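Long-range contacts in conserved hypothetical protein (Enterococcus faecalis, PDB 1Z6M), which is of unknown function but adopts a thioredoxin-like fold with a CxxC pattern at a helix start, consistent with a thiol-disulfide oxidoreductase role: residues P28-E33 against E63-L68; I9-V14 against T152-E157; L20-S25 against Q55-G60; E50-Q55 against E168-I173. All coordinates share one frame; numbering follows the deposited sequence.

Contact 1. Residues P28-E33 against E63-L68; sequences PVKMIE and ERIIKL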
# COMPACT_ATOMS: atom_id res chain seq x y z
N PRO A 28 -18.01 3.39 5.98
CA PRO A 28 -17.71 3.82 7.35
C PRO A 28 -16.30 3.48 7.85
O PRO A 28 -15.70 4.25 8.59
CB PRO A 28 -18.78 3.11 8.19
CG PRO A 28 -19.25 1.97 7.34
CD PRO A 28 -19.14 2.44 5.93
N VAL A 29 -15.77 2.33 7.42
CA VAL A 29 -14.47 1.90 7.91
C VAL A 29 -13.40 2.31 6.91
O VAL A 29 -13.44 1.89 5.75
CB VAL A 29 -14.43 0.38 8.19
CG1 VAL A 29 -13.03 -0.04 8.63
CG2 VAL A 29 -15.47 0.01 9.26
N LYS A 30 -12.47 3.15 7.36
CA LYS A 30 -11.38 3.63 6.51
C LYS A 30 -10.13 2.87 6.87
O LYS A 30 -9.66 2.93 8.00
CB LYS A 30 -11.16 5.13 6.72
CG LYS A 30 -12.40 6.02 6.52
CD LYS A 30 -13.03 5.85 5.14
CE LYS A 30 -14.09 6.90 4.90
NZ LYS A 30 -14.88 6.59 3.69
N MSE A 31 -9.60 2.13 5.90
CA MSE A 31 -8.42 1.30 6.09
C MSE A 31 -7.25 1.96 5.38
O MSE A 31 -7.24 2.03 4.15
CB MSE A 31 -8.67 -0.10 5.53
CG MSE A 31 -7.49 -1.07 5.69
SE MSE A 31 -7.88 -2.79 5.13
CE MSE A 31 -9.32 -3.17 6.21
N ILE A 32 -6.28 2.45 6.14
CA ILE A 32 -5.12 3.14 5.59
C ILE A 32 -3.94 2.18 5.52
O ILE A 32 -3.60 1.54 6.51
CB ILE A 32 -4.79 4.39 6.45
CG1 ILE A 32 -5.89 5.46 6.27
CG2 ILE A 32 -3.42 4.97 6.09
CD1 ILE A 32 -5.94 6.49 7.38
N GLU A 33 -3.33 2.07 4.34
CA GLU A 33 -2.28 1.07 4.12
C GLU A 33 -1.04 1.73 3.56
O GLU A 33 -1.02 2.14 2.39
CB GLU A 33 -2.76 -0.02 3.14
CG GLU A 33 -4.09 -0.61 3.55
CD GLU A 33 -4.68 -1.60 2.58
OE1 GLU A 33 -3.95 -2.40 1.94
OE2 GLU A 33 -5.92 -1.60 2.49
N GLU A 63 -13.56 1.31 2.94
CA GLU A 63 -12.81 1.99 1.89
C GLU A 63 -11.33 1.86 2.22
O GLU A 63 -10.91 2.17 3.33
CB GLU A 63 -13.17 3.47 1.82
CG GLU A 63 -12.47 4.21 0.66
CD GLU A 63 -12.66 5.72 0.68
OE1 GLU A 63 -12.94 6.30 1.74
OE2 GLU A 63 -12.50 6.35 -0.40
N ARG A 64 -10.54 1.39 1.25
CA ARG A 64 -9.09 1.31 1.43
C ARG A 64 -8.46 2.55 0.85
O ARG A 64 -8.86 3.01 -0.23
CB ARG A 64 -8.52 0.09 0.73
CG ARG A 64 -9.12 -1.23 1.20
CD ARG A 64 -8.71 -2.36 0.27
NE ARG A 64 -7.30 -2.68 0.43
CZ ARG A 64 -6.65 -3.60 -0.28
NH1 ARG A 64 -7.27 -4.27 -1.24
NH2 ARG A 64 -5.36 -3.83 -0.03
N ILE A 65 -7.48 3.09 1.58
CA ILE A 65 -6.68 4.20 1.07
C ILE A 65 -5.23 3.72 1.08
O ILE A 65 -4.58 3.62 2.13
CB ILE A 65 -6.85 5.52 1.87
CG1 ILE A 65 -8.33 5.91 1.98
CG2 ILE A 65 -6.06 6.63 1.20
CD1 ILE A 65 -9.03 5.38 3.25
N ILE A 66 -4.75 3.39 -0.11
CA ILE A 66 -3.46 2.74 -0.28
C ILE A 66 -2.41 3.81 -0.58
O ILE A 66 -2.51 4.52 -1.60
CB ILE A 66 -3.52 1.64 -1.36
CG1 ILE A 66 -4.52 0.55 -0.94
CG2 ILE A 66 -2.13 1.03 -1.59
CD1 ILE A 66 -4.91 -0.41 -2.06
N LYS A 67 -1.44 3.91 0.32
CA LYS A 67 -0.41 4.93 0.29
C LYS A 67 0.90 4.28 -0.11
O LYS A 67 1.51 3.56 0.68
CB LYS A 67 -0.32 5.62 1.65
CG LYS A 67 -1.64 6.34 1.98
CD LYS A 67 -1.63 6.97 3.35
CE LYS A 67 -3.00 7.55 3.71
NZ LYS A 67 -3.25 8.92 3.13
N LEU A 68 1.32 4.54 -1.35
CA LEU A 68 2.53 3.93 -1.89
C LEU A 68 3.72 4.74 -1.43
O LEU A 68 3.94 5.87 -1.88
CB LEU A 68 2.44 3.81 -3.41
CG LEU A 68 1.26 2.95 -3.89
CD1 LEU A 68 1.27 2.88 -5.41
CD2 LEU A 68 1.28 1.55 -3.31
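K30 to E33 lie beside E63 to I66 as neighbouring parallel strands, 18° apart, of a thioredoxin-like fold, joined as a beta-alpha-beta unit through helix 40-58. Five backbone hydrogen bonds hold the register, among them M31 N to E63 O at 2.9 Å. Paired residues send their side chains to the same face, and each face carries its own ion pair.

On the face of M31 (a selenomethionine), E33, R64 and I66, the acid of one strand is gripped diagonally by the base of the other. R64 bends at chi3, turning its NE/NH2 side to the carboxylate of E33. R64 NE reaches E33 OE2 at 2.7 Å and R64 NH2 reaches E33 OE1 at 2.8 Å. The two planar groups are only 12° from coplanar. W45 NE1, from helix 40-58, adds a second donor to OE1, so three bonds fix the rotation of this buried carboxylate. I66 CD1 packs 3.9 Å above one face of the R64 guanidinium.

On the face of K30, E63, I32 and I65 the ion pair is single-pronged. K30 folds back at chi2 and brings NZ to E63 OE1 at 2.8 Å, on the anti side and 32° out of the carboxylate plane; S25 O, its strongest polar partner, and A27 O accept from the same ammonium. On this face I65 CD1 approaches K30 CB at 4.1 Å. Further along, K67 sends its ammonium to T18 O, N15 O and E141, while its aliphatic part crosses I32, with K67 CE 3.5 Å from I32 CG2.

Contact 2. Residues I9-V14 against T152-E157; sequences IDATKV and TIIIGE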
# COMPACT_ATOMS: atom_id res chain seq x y z
N ILE A 9 3.92 5.60 16.80
CA ILE A 9 3.10 5.99 15.64
C ILE A 9 1.92 6.82 16.15
O ILE A 9 1.29 6.47 17.15
CB ILE A 9 2.60 4.77 14.84
CG1 ILE A 9 3.77 4.09 14.11
CG2 ILE A 9 1.50 5.17 13.86
CD1 ILE A 9 3.44 2.71 13.55
N ASP A 10 1.67 7.92 15.45
CA ASP A 10 0.55 8.79 15.78
C ASP A 10 -0.53 8.65 14.71
O ASP A 10 -0.47 9.29 13.65
CB ASP A 10 1.02 10.24 15.94
CG ASP A 10 -0.08 11.17 16.44
OD1 ASP A 10 -1.26 10.75 16.48
OD2 ASP A 10 0.25 12.33 16.78
N ALA A 11 -1.53 7.82 15.00
CA ALA A 11 -2.58 7.49 14.04
C ALA A 11 -3.50 8.68 13.79
O ALA A 11 -4.34 8.63 12.89
CB ALA A 11 -3.38 6.28 14.51
N THR A 12 -3.36 9.76 14.57
CA THR A 12 -4.16 10.95 14.29
C THR A 12 -3.59 11.78 13.13
O THR A 12 -4.27 12.67 12.62
CB THR A 12 -4.33 11.89 15.52
OG1 THR A 12 -3.09 12.55 15.81
CG2 THR A 12 -4.85 11.13 16.73
N LYS A 13 -2.37 11.47 12.71
CA LYS A 13 -1.67 12.29 11.72
C LYS A 13 -1.77 11.72 10.31
O LYS A 13 -1.23 12.30 9.36
CB LYS A 13 -0.19 12.50 12.08
CG LYS A 13 0.04 13.11 13.44
CD LYS A 13 -0.45 14.54 13.52
CE LYS A 13 -0.21 15.13 14.92
NZ LYS A 13 1.22 15.48 15.17
N VAL A 14 -2.44 10.59 10.17
CA VAL A 14 -2.70 10.05 8.84
C VAL A 14 -4.04 10.59 8.35
O VAL A 14 -4.85 11.09 9.15
CB VAL A 14 -2.67 8.49 8.83
CG1 VAL A 14 -1.29 7.99 9.28
CG2 VAL A 14 -3.77 7.90 9.71
N THR A 152 2.43 -0.74 7.15
CA THR A 152 1.74 -0.23 8.33
C THR A 152 0.30 -0.02 7.94
O THR A 152 0.01 0.77 7.03
CB THR A 152 2.38 1.08 8.84
OG1 THR A 152 3.71 0.81 9.26
CG2 THR A 152 1.62 1.63 10.03
N ILE A 153 -0.60 -0.76 8.60
CA ILE A 153 -2.02 -0.69 8.31
C ILE A 153 -2.71 -0.07 9.50
O ILE A 153 -2.41 -0.45 10.64
CB ILE A 153 -2.65 -2.10 8.01
CG1 ILE A 153 -1.74 -2.97 7.11
CG2 ILE A 153 -4.08 -1.94 7.44
CD1 ILE A 153 -1.42 -2.41 5.75
N ILE A 154 -3.62 0.86 9.25
CA ILE A 154 -4.26 1.59 10.33
C ILE A 154 -5.76 1.64 10.08
O ILE A 154 -6.22 2.01 8.99
CB ILE A 154 -3.69 3.03 10.45
CG1 ILE A 154 -2.20 2.99 10.78
CG2 ILE A 154 -4.44 3.83 11.51
CD1 ILE A 154 -1.52 4.34 10.71
N ILE A 155 -6.52 1.24 11.10
CA ILE A 155 -7.97 1.44 11.11
C ILE A 155 -8.24 2.17 12.40
O ILE A 155 -8.15 1.58 13.49
CB ILE A 155 -8.75 0.11 11.08
CG1 ILE A 155 -8.39 -0.71 9.83
CG2 ILE A 155 -10.26 0.38 11.16
CD1 ILE A 155 -8.93 -2.14 9.82
N GLY A 156 -8.56 3.46 12.30
CA GLY A 156 -8.77 4.27 13.51
C GLY A 156 -7.53 4.27 14.38
O GLY A 156 -6.45 4.64 13.93
N GLU A 157 -7.69 3.85 15.63
CA GLU A 157 -6.54 3.76 16.55
C GLU A 157 -5.74 2.47 16.42
O GLU A 157 -4.69 2.36 17.00
CB GLU A 157 -6.97 3.97 18.01
CG GLU A 157 -7.21 5.43 18.42
CD GLU A 157 -5.92 6.26 18.64
OE1 GLU A 157 -6.01 7.31 19.29
OE2 GLU A 157 -4.83 5.88 18.16
O HOH W 1 -1.87 6.71 17.62
O HOH W 2 -6.21 6.61 11.96
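I154 divides its side chain among three residues of the 9-14 loop. Its CG2 branch stands anti to the backbone N and meets A11 CB at 4.0 Å; CG1, at chi1 -62°, carries CD1 to V14 CG1, tip to tip at 3.9 Å, and more loosely to I9 CG2. Two residues earlier on the strand, T152 CG2 meets I9 CD1 end-on at 4.1 Å, and its hydroxyl is hydrogen-bonded to F149 O.

No direct hydrogen bond joins the segments; water does that work at the more open end. One water donates both to A11 O at 2.9 Å and to G156 O at 2.8 Å. Another accepts from A11 N and lies close to I9 O and, in the conformer described, to the carboxylate of E157. The loop keeps its own shape through an Asx turn, D10 OD1 accepting from T12 N at 3.0 Å and from T12 OG1 on the same face of the carboxylate.

The N-terminal loop thus lies between sheet and helix: V14 touches I32 and F34 of strand 29-35 as well as E141 and A145 of helix 132-145, while I9 reaches I159 of strand 158-160.

Contact 3. Residues L20-S25 against Q55-G60; sequences LHIGES and QSVKSG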
# COMPACT_ATOMS: atom_id res chain seq x y z
N LEU A 20 -4.44 5.90 -3.24
CA LEU A 20 -5.33 5.15 -4.10
C LEU A 20 -6.55 4.72 -3.30
O LEU A 20 -6.42 4.02 -2.30
CB LEU A 20 -4.59 3.92 -4.63
CG LEU A 20 -5.36 2.91 -5.48
CD1 LEU A 20 -5.89 3.57 -6.75
CD2 LEU A 20 -4.48 1.72 -5.81
N HIS A 21 -7.74 5.15 -3.74
CA HIS A 21 -8.98 4.83 -3.04
C HIS A 21 -9.66 3.63 -3.68
O HIS A 21 -9.96 3.66 -4.86
CB HIS A 21 -9.93 6.01 -3.07
CG HIS A 21 -9.45 7.17 -2.26
ND1 HIS A 21 -8.43 8.00 -2.68
CD2 HIS A 21 -9.86 7.66 -1.07
CE1 HIS A 21 -8.22 8.93 -1.77
NE2 HIS A 21 -9.07 8.74 -0.78
N ILE A 22 -9.91 2.61 -2.87
CA ILE A 22 -10.61 1.40 -3.33
C ILE A 22 -11.87 1.27 -2.49
O ILE A 22 -11.80 1.17 -1.27
CB ILE A 22 -9.74 0.12 -3.15
CG1 ILE A 22 -8.42 0.22 -3.93
CG2 ILE A 22 -10.52 -1.14 -3.52
CD1 ILE A 22 -8.56 0.48 -5.43
N GLY A 23 -13.03 1.26 -3.15
CA GLY A 23 -14.28 1.14 -2.44
C GLY A 23 -15.09 2.42 -2.44
O GLY A 23 -14.71 3.42 -3.07
N GLU A 24 -16.20 2.39 -1.73
CA GLU A 24 -17.12 3.53 -1.68
C GLU A 24 -16.60 4.66 -0.79
O GLU A 24 -16.15 4.42 0.32
CB GLU A 24 -18.49 3.04 -1.21
CG GLU A 24 -19.09 1.99 -2.14
CD GLU A 24 -20.38 1.37 -1.61
OE1 GLU A 24 -21.12 2.04 -0.87
OE2 GLU A 24 -20.64 0.19 -1.94
N SER A 25 -16.69 5.90 -1.28
CA SER A 25 -16.20 7.06 -0.52
C SER A 25 -16.92 7.24 0.82
O SER A 25 -16.37 7.81 1.75
CB SER A 25 -16.34 8.34 -1.34
OG SER A 25 -15.57 8.26 -2.52
N GLN A 55 -14.38 -8.61 -0.26
CA GLN A 55 -15.77 -8.67 0.18
C GLN A 55 -16.17 -7.43 0.98
O GLN A 55 -17.27 -6.90 0.82
CB GLN A 55 -16.03 -9.93 0.99
CG GLN A 55 -17.48 -10.00 1.45
CD GLN A 55 -17.86 -11.33 2.01
OE1 GLN A 55 -17.13 -12.32 1.87
NE2 GLN A 55 -19.03 -11.37 2.64
N SER A 56 -15.27 -6.97 1.86
CA SER A 56 -15.57 -5.80 2.71
C SER A 56 -15.76 -4.54 1.88
O SER A 56 -16.58 -3.68 2.22
CB SER A 56 -14.45 -5.58 3.72
OG SER A 56 -14.25 -6.71 4.55
N VAL A 57 -14.97 -4.41 0.82
CA VAL A 57 -15.08 -3.29 -0.10
C VAL A 57 -16.38 -3.39 -0.90
O VAL A 57 -17.11 -2.41 -1.04
CB VAL A 57 -13.84 -3.23 -1.04
CG1 VAL A 57 -14.11 -2.38 -2.28
CG2 VAL A 57 -12.62 -2.70 -0.27
N LYS A 58 -16.67 -4.59 -1.40
CA LYS A 58 -17.87 -4.79 -2.20
C LYS A 58 -19.15 -4.54 -1.40
O LYS A 58 -20.11 -3.98 -1.93
CB LYS A 58 -17.90 -6.20 -2.78
CG LYS A 58 -19.17 -6.52 -3.58
CD LYS A 58 -19.29 -5.64 -4.82
CE LYS A 58 -20.63 -5.86 -5.51
NZ LYS A 58 -20.62 -5.32 -6.90
N SER A 59 -19.15 -4.94 -0.14
CA SER A 59 -20.31 -4.79 0.73
C SER A 59 -20.54 -3.36 1.23
O SER A 59 -21.53 -3.10 1.92
CB SER A 59 -20.19 -5.72 1.92
OG SER A 59 -19.19 -5.23 2.80
N GLY A 60 -19.61 -2.45 0.93
CA GLY A 60 -19.73 -1.04 1.31
C GLY A 60 -19.22 -0.72 2.71
O GLY A 60 -19.34 0.41 3.15
O HOH W 3 -16.74 0.12 -0.09
O HOH W 4 -20.90 2.05 1.74
O HOH W 5 -19.27 -1.61 -3.46
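V57 and G23 supply the tightest apolar contact here, V57 CG1 resting 3.5 Å from G23 CA. That methyl lies anti to the backbone N (chi1 162°), which carries it from the helix toward the glycine, where the absence of a side chain permits so close an approach. V57 CG1 also meets I22 CG2 at 4.0 Å, the two branched side chains crossing at an oblique angle. The end of I22 leads away from this contact, and its side chain also touches L95 of helix 91-103.

Polar contacts across the segments run through water. One water accepts from E24 N at 2.9 Å and donates to V57 O at 2.7 Å. A second donates to E24 OE1 at 2.6 Å and to G60 O at 2.7 Å, and a third sits close to both E24 OE2 and K58 O. The extended chain of E24 also lays its carboxylate beside the glycine backbone, with E24 OE2 3.6 Å from G60 CA. Carbonyl groups and a carboxylate would otherwise face one another at this helix end, which should be unfavourable for the acid; water protons interposed between such acceptors probably ease it.

Hydrogen bonds inside 55-60 shape the turn that receives these waters. S59 N makes a regular helical bond to Q55 O, and S59 OG donates to S56 O from above the carbonyl plane.

G60 N returns to V57 O, and together with the positive phi of G60 (86°) this bond belongs to a Schellman motif, closing helix 40-58 before the chain enters strand 62-68 of the beta-alpha-beta unit, beside the end of the edge strand 20-22.

Contact 4. Residues E50-Q55 against E168-I173; sequences EELLAQ and ELRGYI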
# COMPACT_ATOMS: atom_id res chain seq x y z
N GLU A 50 -6.53 -10.52 0.82
CA GLU A 50 -7.17 -10.25 -0.47
C GLU A 50 -8.68 -10.52 -0.47
O GLU A 50 -9.48 -9.65 -0.86
CB GLU A 50 -6.47 -11.03 -1.59
CG GLU A 50 -6.73 -10.50 -3.00
CD GLU A 50 -5.63 -10.90 -3.99
OE1 GLU A 50 -4.60 -11.46 -3.55
OE2 GLU A 50 -5.79 -10.66 -5.20
N GLU A 51 -9.08 -11.72 -0.04
CA GLU A 51 -10.48 -12.13 -0.10
C GLU A 51 -11.36 -11.36 0.89
O GLU A 51 -12.44 -10.87 0.53
CB GLU A 51 -10.61 -13.64 0.10
CG GLU A 51 -10.08 -14.43 -1.09
CD GLU A 51 -9.74 -15.87 -0.76
OE1 GLU A 51 -10.43 -16.48 0.09
OE2 GLU A 51 -8.77 -16.38 -1.34
N LEU A 52 -10.90 -11.25 2.13
CA LEU A 52 -11.67 -10.51 3.13
C LEU A 52 -11.84 -9.05 2.72
O LEU A 52 -12.93 -8.51 2.83
CB LEU A 52 -11.06 -10.61 4.53
CG LEU A 52 -11.73 -9.76 5.63
CD1 LEU A 52 -13.16 -10.20 5.88
CD2 LEU A 52 -10.96 -9.84 6.92
N LEU A 53 -10.78 -8.42 2.25
CA LEU A 53 -10.91 -7.04 1.82
C LEU A 53 -11.79 -6.85 0.57
O LEU A 53 -12.55 -5.88 0.49
CB LEU A 53 -9.55 -6.38 1.64
CG LEU A 53 -8.67 -6.35 2.90
CD1 LEU A 53 -7.39 -5.58 2.61
CD2 LEU A 53 -9.43 -5.77 4.08
N ALA A 54 -11.71 -7.77 -0.38
CA ALA A 54 -12.55 -7.66 -1.56
C ALA A 54 -14.02 -7.69 -1.16
O ALA A 54 -14.82 -6.87 -1.62
CB ALA A 54 -12.23 -8.74 -2.56
N GLN A 55 -14.38 -8.61 -0.26
CA GLN A 55 -15.77 -8.67 0.18
C GLN A 55 -16.17 -7.43 0.98
O GLN A 55 -17.27 -6.90 0.82
CB GLN A 55 -16.03 -9.93 0.99
CG GLN A 55 -17.48 -10.00 1.45
CD GLN A 55 -17.86 -11.33 2.01
OE1 GLN A 55 -17.13 -12.32 1.87
NE2 GLN A 55 -19.03 -11.37 2.64
N GLU A 168 -8.28 -11.45 13.46
CA GLU A 168 -7.97 -10.15 14.05
C GLU A 168 -8.41 -9.02 13.12
O GLU A 168 -8.97 -8.02 13.58
CB GLU A 168 -6.47 -10.03 14.34
CG GLU A 168 -6.03 -10.85 15.54
CD GLU A 168 -4.52 -10.96 15.66
OE1 GLU A 168 -3.77 -10.52 14.76
OE2 GLU A 168 -4.06 -11.51 16.69
N LEU A 169 -8.19 -9.20 11.82
CA LEU A 169 -8.55 -8.18 10.84
C LEU A 169 -10.07 -7.97 10.82
O LEU A 169 -10.54 -6.83 10.84
CB LEU A 169 -8.02 -8.56 9.46
CG LEU A 169 -8.27 -7.58 8.31
CD1 LEU A 169 -7.81 -6.16 8.64
CD2 LEU A 169 -7.58 -8.11 7.05
N ARG A 170 -10.83 -9.05 10.78
CA ARG A 170 -12.27 -8.97 10.96
C ARG A 170 -12.63 -8.19 12.21
O ARG A 170 -13.48 -7.33 12.17
CB ARG A 170 -12.87 -10.36 11.10
CG ARG A 170 -12.99 -11.15 9.86
CD ARG A 170 -13.83 -12.43 10.09
NE ARG A 170 -13.00 -13.58 10.39
CZ ARG A 170 -12.98 -14.26 11.54
NH1 ARG A 170 -13.74 -13.94 12.57
NH2 ARG A 170 -12.15 -15.29 11.64
N GLY A 171 -11.96 -8.50 13.31
CA GLY A 171 -12.19 -7.82 14.58
C GLY A 171 -12.00 -6.31 14.44
O GLY A 171 -12.85 -5.54 14.88
N TYR A 172 -10.90 -5.90 13.82
CA TYR A 172 -10.63 -4.46 13.66
C TYR A 172 -11.66 -3.78 12.76
O TYR A 172 -12.06 -2.64 13.01
CB TYR A 172 -9.24 -4.21 13.07
CG TYR A 172 -8.07 -4.65 13.91
CD1 TYR A 172 -7.98 -4.34 15.27
CD2 TYR A 172 -7.02 -5.36 13.33
CE1 TYR A 172 -6.88 -4.75 16.03
CE2 TYR A 172 -5.93 -5.77 14.07
CZ TYR A 172 -5.86 -5.46 15.41
OH TYR A 172 -4.76 -5.87 16.14
N ILE A 173 -12.10 -4.47 11.72
CA ILE A 173 -13.10 -3.92 10.81
C ILE A 173 -14.44 -3.73 11.53
O ILE A 173 -15.13 -2.73 11.32
CB ILE A 173 -13.25 -4.79 9.54
CG1 ILE A 173 -11.99 -4.69 8.68
CG2 ILE A 173 -14.49 -4.39 8.72
CD1 ILE A 173 -11.90 -5.75 7.61
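The helical segments around L52 and R170 run in nearly the same direction, 23° apart, their axes coming no closer than 11.3 Å, so long side chains must bridge the gap. L52 does most of this. Its CG is anti to the backbone N (chi1 175°), which extends the side chain from its helix toward the other and delivers CD2 onto the partner surface. There L52 CD2 lies 3.8 Å from L169 CG and equally near L169 CD2, the two leucines sliding past each other in opposite directions. L52 CD2 also sits 3.8 Å from R170 CG, meeting the aliphatic base of the arginine at about a right angle. L52 and R170 each have two modelled conformers, so these distances describe one of them.

A second, more buried layer is made by L53. L53 CD2 approaches L169 CD2 at 4.2 Å and I173 CD1 at 4.3 Å, so that the two partners, one helical turn apart, are both met by a single methyl. I173 CD1 is likewise 4.3 Å from L52 CD2. No hydrogen bond crosses the contact; it is apolar throughout, with the arginine taking part through its carbon chain.

Beneath the two helices lies the sheet: M31 of strand 29-35 touches L53, L169 and I173 together, and W45, from the earlier part of helix 40-58, touches L53 and L169. Such pairing of the helix that begins at the CxxC pattern, possibly a thioredoxin-type site, with the C-terminal helix, both on one face of the central sheet, is the arrangement of the thioredoxin fold.

How the contacts relate
The four contacts illustrate how a thioredoxin-like domain is tied together around one sheet. Contact 1 joins two of its central strands; contact 2 lies about 10 Å away, centre to centre, on the adjoining strand 152-155, whose I154 N is probably hydrogen-bonded to I32 O. Contact 3 reaches the edge strand 20-22, which pairs with 62-68, and its centre is about 19 Å from that of contact 2. Contacts 3 and 4 share Q55 and helix 40-58. Along the chain, contacts 1 and 3 cross each other and are nested inside the loop closed by contact 2, whereas contact 4 crosses all three others. The beta-alpha-beta unit is thereby fastened to the N-terminal loop and the C-terminal helix.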